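Local coordinates for polyketide cyclase / dehydrase and lipid transport (PDB 3P51), which is of uncharacterised function but, as a member of the polyketide cyclase/dehydrase and lipid-transport family, probably binds a hydrophobic ligand in a Bet v 1-like cavity, at residues H25-A30 with R52-E57; I63-S66 with R71-Y74. All blocks are in the same frame, centred on the assembly; numbering follows the deposited sequence.

Interaction 1 (H25-A30 with R52-E57)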
loop_
_atom_site.group_PDB
_atom_site.type_symbol
_atom_site.label_atom_id
_atom_site.label_comp_id
_atom_site.label_asym_id
_atom_site.label_seq_id
_atom_site.Cartn_x
_atom_site.Cartn_y
_atom_site.Cartn_z
ATOM N N HIS A 25 17.472 16.506 -4.490
ATOM C CA HIS A 25 18.804 17.066 -4.727
ATOM C C HIS A 25 19.325 17.971 -3.605
ATOM O O HIS A 25 20.424 18.515 -3.719
ATOM C CB HIS A 25 18.861 17.825 -6.052
ATOM C CG HIS A 25 18.755 16.948 -7.260
ATOM N ND1 HIS A 25 17.993 17.285 -8.360
ATOM C CD2 HIS A 25 19.323 15.755 -7.550
ATOM C CE1 HIS A 25 18.090 16.335 -9.270
ATOM N NE2 HIS A 25 18.892 15.392 -8.803
ATOM N N ASP A 26 18.543 18.143 -2.537
ATOM C CA ASP A 26 19.015 18.873 -1.357
ATOM C C ASP A 26 19.141 17.945 -0.149
ATOM O O ASP A 26 18.142 17.615 0.501
ATOM C CB ASP A 26 18.087 20.051 -1.026
ATOM C CG ASP A 26 18.559 20.843 0.192
ATOM O OD1 ASP A 26 19.678 20.590 0.682
ATOM O OD2 ASP A 26 17.821 21.729 0.659
ATOM N N PHE A 27 20.371 17.533 0.144
ATOM C CA PHE A 27 20.657 16.645 1.272
ATOM C C PHE A 27 21.393 17.405 2.386
ATOM O O PHE A 27 22.013 16.792 3.250
ATOM C CB PHE A 27 21.497 15.449 0.803
ATOM C CG PHE A 27 21.076 14.113 1.387
ATOM C CD1 PHE A 27 20.501 14.026 2.643
ATOM C CD2 PHE A 27 21.284 12.936 0.672
ATOM C CE1 PHE A 27 20.128 12.791 3.179
ATOM C CE2 PHE A 27 20.918 11.689 1.206
ATOM C CZ PHE A 27 20.336 11.626 2.463
ATOM N N SER A 28 21.298 18.737 2.376
ATOM C CA SER A 28 22.036 19.563 3.335
ATOM C C SER A 28 21.605 19.307 4.772
ATOM O O SER A 28 22.259 19.762 5.710
ATOM C CB SER A 28 21.897 21.060 3.011
ATOM O OG SER A 28 20.537 21.483 3.058
ATOM N N TRP A 29 20.507 18.580 4.942
ATOM C CA TRP A 29 19.961 18.317 6.269
ATOM C C TRP A 29 20.634 17.169 7.009
ATOM O O TRP A 29 20.317 16.916 8.164
ATOM C CB TRP A 29 18.454 18.069 6.204
ATOM C CG TRP A 29 17.988 17.042 5.195
ATOM C CD1 TRP A 29 17.652 17.266 3.886
ATOM C CD2 TRP A 29 17.752 15.647 5.434
ATOM N NE1 TRP A 29 17.239 16.092 3.295
ATOM C CE2 TRP A 29 17.290 15.087 4.227
ATOM C CE3 TRP A 29 17.890 14.820 6.552
ATOM C CZ2 TRP A 29 16.967 13.738 4.107
ATOM C CZ3 TRP A 29 17.569 13.479 6.430
ATOM C CH2 TRP A 29 17.110 12.955 5.219
ATOM N N ALA A 30 21.548 16.468 6.343
ATOM C CA ALA A 30 22.303 15.400 6.998
ATOM C C ALA A 30 23.808 15.611 6.806
ATOM O O ALA A 30 24.472 14.827 6.114
ATOM C CB ALA A 30 21.879 14.038 6.456
ATOM N N ARG A 52 21.487 11.332 -8.344
ATOM C CA ARG A 52 22.407 12.109 -7.541
ATOM C C ARG A 52 23.599 11.259 -7.203
ATOM O O ARG A 52 23.492 10.036 -7.136
ATOM C CB ARG A 52 21.731 12.599 -6.258
ATOM C CG ARG A 52 21.200 11.491 -5.365
ATOM C CD ARG A 52 20.372 12.038 -4.192
ATOM N NE ARG A 52 20.022 10.972 -3.249
ATOM C CZ ARG A 52 19.179 11.112 -2.231
ATOM N NH1 ARG A 52 18.583 12.275 -2.013
ATOM N NH2 ARG A 52 18.929 10.083 -1.433
ATOM N N LEU A 53 24.729 11.922 -6.993
ATOM C CA LEU A 53 25.924 11.286 -6.472
ATOM C C LEU A 53 26.273 11.907 -5.114
ATOM O O LEU A 53 26.463 13.116 -5.015
ATOM C CB LEU A 53 27.084 11.485 -7.454
ATOM C CG LEU A 53 28.374 10.767 -7.061
ATOM C CD1 LEU A 53 28.226 9.272 -7.337
ATOM C CD2 LEU A 53 29.551 11.336 -7.834
ATOM N N LEU A 54 26.349 11.082 -4.071
ATOM C CA LEU A 54 26.678 11.559 -2.731
ATOM C C LEU A 54 28.079 11.114 -2.305
ATOM O O LEU A 54 28.459 9.960 -2.499
ATOM C CB LEU A 54 25.673 11.028 -1.715
ATOM C CG LEU A 54 24.208 10.984 -2.158
ATOM C CD1 LEU A 54 23.390 10.169 -1.167
ATOM C CD2 LEU A 54 23.645 12.386 -2.305
ATOM N N ASN A 55 28.826 12.028 -1.693
ATOM C CA ASN A 55 30.168 11.728 -1.202
ATOM C C ASN A 55 31.047 11.143 -2.295
ATOM O O ASN A 55 32.037 10.467 -2.009
ATOM C CB ASN A 55 30.126 10.761 -0.010
ATOM C CG ASN A 55 29.437 11.355 1.211
ATOM O OD1 ASN A 55 29.164 12.552 1.260
ATOM N ND2 ASN A 55 29.181 10.520 2.215
ATOM N N GLY A 56 30.681 11.395 -3.546
ATOM C CA GLY A 56 31.450 10.900 -4.680
ATOM C C GLY A 56 31.385 9.393 -4.865
ATOM O O GLY A 56 32.199 8.829 -5.592
ATOM N N GLU A 57 30.430 8.721 -4.221
ATOM C CA GLU A 57 30.437 7.260 -4.292
ATOM C C GLU A 57 29.072 6.572 -4.264
ATOM O O GLU A 57 28.950 5.439 -4.723
ATOM C CB GLU A 57 31.361 6.676 -3.218
ATOM C CG GLU A 57 30.964 7.038 -1.803
ATOM C CD GLU A 57 31.986 6.561 -0.776
ATOM O OE1 GLU A 57 33.111 6.212 -1.180
ATOM O OE2 GLU A 57 31.665 6.536 0.432
#
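One face of the Arg-52 guanidinium carries the rim of the Phe-27 ring: CE2 of Phe-27 stands 3.5 Å above the guanidinium plane, and the two planes are only 25° apart. The nearest pair is Phe-27 CE2 to Arg-52 NH2 at 3.7 Å. The same CD2-CE2 flank of the ring meets Leu-54, obliquely and from across the ring plane from the guanidinium: Phe-27 CE2 is 3.7 Å from Leu-54 CD1 and Phe-27 CD2 3.8 Å from Leu-54 CD2, so both methyls of the leucine engage it. At the opposite rim of the phenyl ring, Phe-27 CE1 stands 3.4 Å above the plane of the Trp-29 indole, covering part of one of its faces. The His-25 ring presents its edge, CD2 lying 4.2 Å from Arg-52 CB, and its NE2 bonds to the carbonyl of Arg-51. In the helix-grip fold of the Bet v 1-like clan, this places the loop after helix 14-21 over the inner face of the curved sheet at strand 51-54. That loop has its own order: Asp-26 OD1 accepts from Ser-28 N in an Asx turn and from Ser-28 OG (2.7 Å) through its syn lone pair, while Phe-27 to Ala-30 forms a type I turn. Arg-52 reaches the loop because its chain runs extended from CG to NE (chi2 and chi3 both -172°). Its buried charge is met by a salt bridge from NE to Asp-60, a hydrogen bond from NH1 to the Phe-24 carbonyl and cation-pi contacts with Phe-24 and Tyr-74. A leucine in place of Arg-52 would probably leave the Asp-60 carboxylate without its charged mate, the Phe-24 carbonyl without this donor and the Phe-27 rim without its flat platform.

Interaction 2 (I63-S66 with R71-Y74)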
loop_
_atom_site.group_PDB
_atom_site.type_symbol
_atom_site.label_atom_id
_atom_site.label_comp_id
_atom_site.label_asym_id
_atom_site.label_seq_id
_atom_site.Cartn_x
_atom_site.Cartn_y
_atom_site.Cartn_z
ATOM N N ILE A 63 13.049 6.792 -7.942
ATOM C CA ILE A 63 12.182 5.839 -8.638
ATOM C C ILE A 63 10.704 6.034 -8.294
ATOM O O ILE A 63 9.822 5.499 -8.970
ATOM C CB ILE A 63 12.600 4.387 -8.347
ATOM C CG1 ILE A 63 12.363 4.049 -6.870
ATOM C CG2 ILE A 63 14.092 4.162 -8.728
ATOM C CD1 ILE A 63 12.822 2.640 -6.478
ATOM N N ALA A 64 10.433 6.786 -7.227
ATOM C CA ALA A 64 9.064 7.149 -6.891
ATOM C C ALA A 64 9.075 8.344 -5.946
ATOM O O ALA A 64 9.974 8.484 -5.110
ATOM C CB ALA A 64 8.306 5.963 -6.266
ATOM N N TYR A 65 8.072 9.202 -6.098
ATOM C CA TYR A 65 7.933 10.397 -5.270
ATOM C C TYR A 65 6.445 10.641 -5.029
ATOM O O TYR A 65 5.630 10.558 -5.954
ATOM C CB TYR A 65 8.555 11.600 -5.978
ATOM C CG TYR A 65 8.690 12.847 -5.134
ATOM C CD1 TYR A 65 9.924 13.236 -4.632
ATOM C CD2 TYR A 65 7.588 13.640 -4.850
ATOM C CE1 TYR A 65 10.057 14.395 -3.862
ATOM C CE2 TYR A 65 7.706 14.800 -4.083
ATOM C CZ TYR A 65 8.952 15.166 -3.592
ATOM O OH TYR A 65 9.086 16.311 -2.831
ATOM N N SER A 66 6.092 10.913 -3.779
ATOM C CA SER A 66 4.715 11.199 -3.420
ATOM C C SER A 66 4.622 12.452 -2.552
ATOM O O SER A 66 5.091 12.475 -1.409
ATOM C CB SER A 66 4.078 10.013 -2.701
ATOM O OG SER A 66 2.701 10.278 -2.438
ATOM N N ARG A 71 6.580 10.841 0.571
ATOM C CA ARG A 71 7.493 9.714 0.444
ATOM C C ARG A 71 8.459 9.907 -0.715
ATOM O O ARG A 71 8.074 10.398 -1.773
ATOM C CB ARG A 71 6.716 8.422 0.202
ATOM C CG ARG A 71 7.623 7.202 0.133
ATOM C CD ARG A 71 6.877 5.967 -0.330
ATOM N NE ARG A 71 5.636 5.751 0.408
ATOM C CZ ARG A 71 5.560 5.132 1.579
ATOM N NH1 ARG A 71 6.651 4.680 2.162
ATOM N NH2 ARG A 71 4.392 4.965 2.169
ATOM N N ILE A 72 9.707 9.497 -0.510
ATOM C CA ILE A 72 10.725 9.508 -1.547
ATOM C C ILE A 72 11.294 8.090 -1.648
ATOM O O ILE A 72 11.709 7.530 -0.642
ATOM C CB ILE A 72 11.877 10.449 -1.159
ATOM C CG1 ILE A 72 11.400 11.896 -1.074
ATOM C CG2 ILE A 72 13.039 10.310 -2.138
ATOM C CD1 ILE A 72 12.502 12.865 -0.673
HETATM N N MSE A 73 11.311 7.503 -2.843
HETATM C CA MSE A 73 11.899 6.175 -3.001
HETATM C C MSE A 73 12.968 6.216 -4.067
HETATM O O MSE A 73 12.803 6.870 -5.086
HETATM C CB MSE A 73 10.863 5.132 -3.405
HETATM C CG MSE A 73 9.741 4.915 -2.409
HETATM SE SE MSE A 73 8.527 3.489 -3.024
HETATM C CE MSE A 73 9.888 2.307 -3.739
ATOM N N TYR A 74 14.051 5.487 -3.851
ATOM C CA TYR A 74 15.155 5.540 -4.791
ATOM C C TYR A 74 15.885 4.214 -4.851
ATOM O O TYR A 74 15.866 3.433 -3.892
ATOM C CB TYR A 74 16.138 6.633 -4.364
ATOM C CG TYR A 74 16.643 6.442 -2.952
ATOM C CD1 TYR A 74 17.802 5.715 -2.695
ATOM C CD2 TYR A 74 15.949 6.973 -1.869
ATOM C CE1 TYR A 74 18.261 5.524 -1.393
ATOM C CE2 TYR A 74 16.400 6.793 -0.574
ATOM C CZ TYR A 74 17.548 6.070 -0.342
ATOM O OH TYR A 74 17.986 5.891 0.949
#
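Met-73 O, a carbonyl of strand 71-78, is gripped by two donors of the facing strand: Ile-63 N at 2.9 Å and, less directly, Ala-64 N at 3.2 Å. Both come from the same face of the carbonyl plane, the second 39° out of it. Met-73 N returns a bond to Ala-64 O (2.8 Å), and Ser-66 and Arg-71 exchange a reciprocal backbone pair. On the sheet face that carries Ala-64, Ser-66, Arg-71 and Met-73, Ala-64 CB touches Met-73 CB at 3.9 Å. The selenomethionine side chain bends at chi3 (39°), bringing its CE to 4.0 Å from Ile-63 CD1. On the opposite face, Tyr-65 and Ile-72 lie alongside each other, with Tyr-65 CE1 4.0 Å from Ile-72 CG1; their backbones form a non-hydrogen-bonded pair, supplemented by a CA-H...O contact from Tyr-65 to Arg-71 O.

In the next shell, Tyr-65 OH is anchored on the Arg-22 carbonyl, Ser-66 OG on Glu-69 N in the connecting turn, and Arg-71 NH1 on Asn-94 of strand 88-100. Ala-64, Tyr-65 and Ser-66 also enter an antiparallel ladder with a strand of the second subunit, carrying the sheet across the interface. With axes 176° apart, the strands form an antiparallel beta hairpin interrupted by a classic beta bulge, in which Ile-63 and Ala-64 both face Met-73.

Interactions 1 and 2 share one antiparallel sheet, with centres about 16 Å apart. Strand 51-54, which supplies interaction 1, neighbours strand 58-66, the first strand of interaction 2, both in the sheet and along the chain. They touch directly where Arg-52 NH2 comes within 4.2 Å of Tyr-74 CE2, a cation-pi pair. Asp-60 belongs to this junction too, salt-bridged to Arg-52 and packed against Tyr-74. The Tyr-74 hydroxyl continues the polar chain to Tyr-129 of helix 120-139 and Trp-110. Since Bet v 1-like proteins hold their ligands between this long helix and the sheet, the junction probably borders such a cavity, whereas the hairpin also serves the subunit interface.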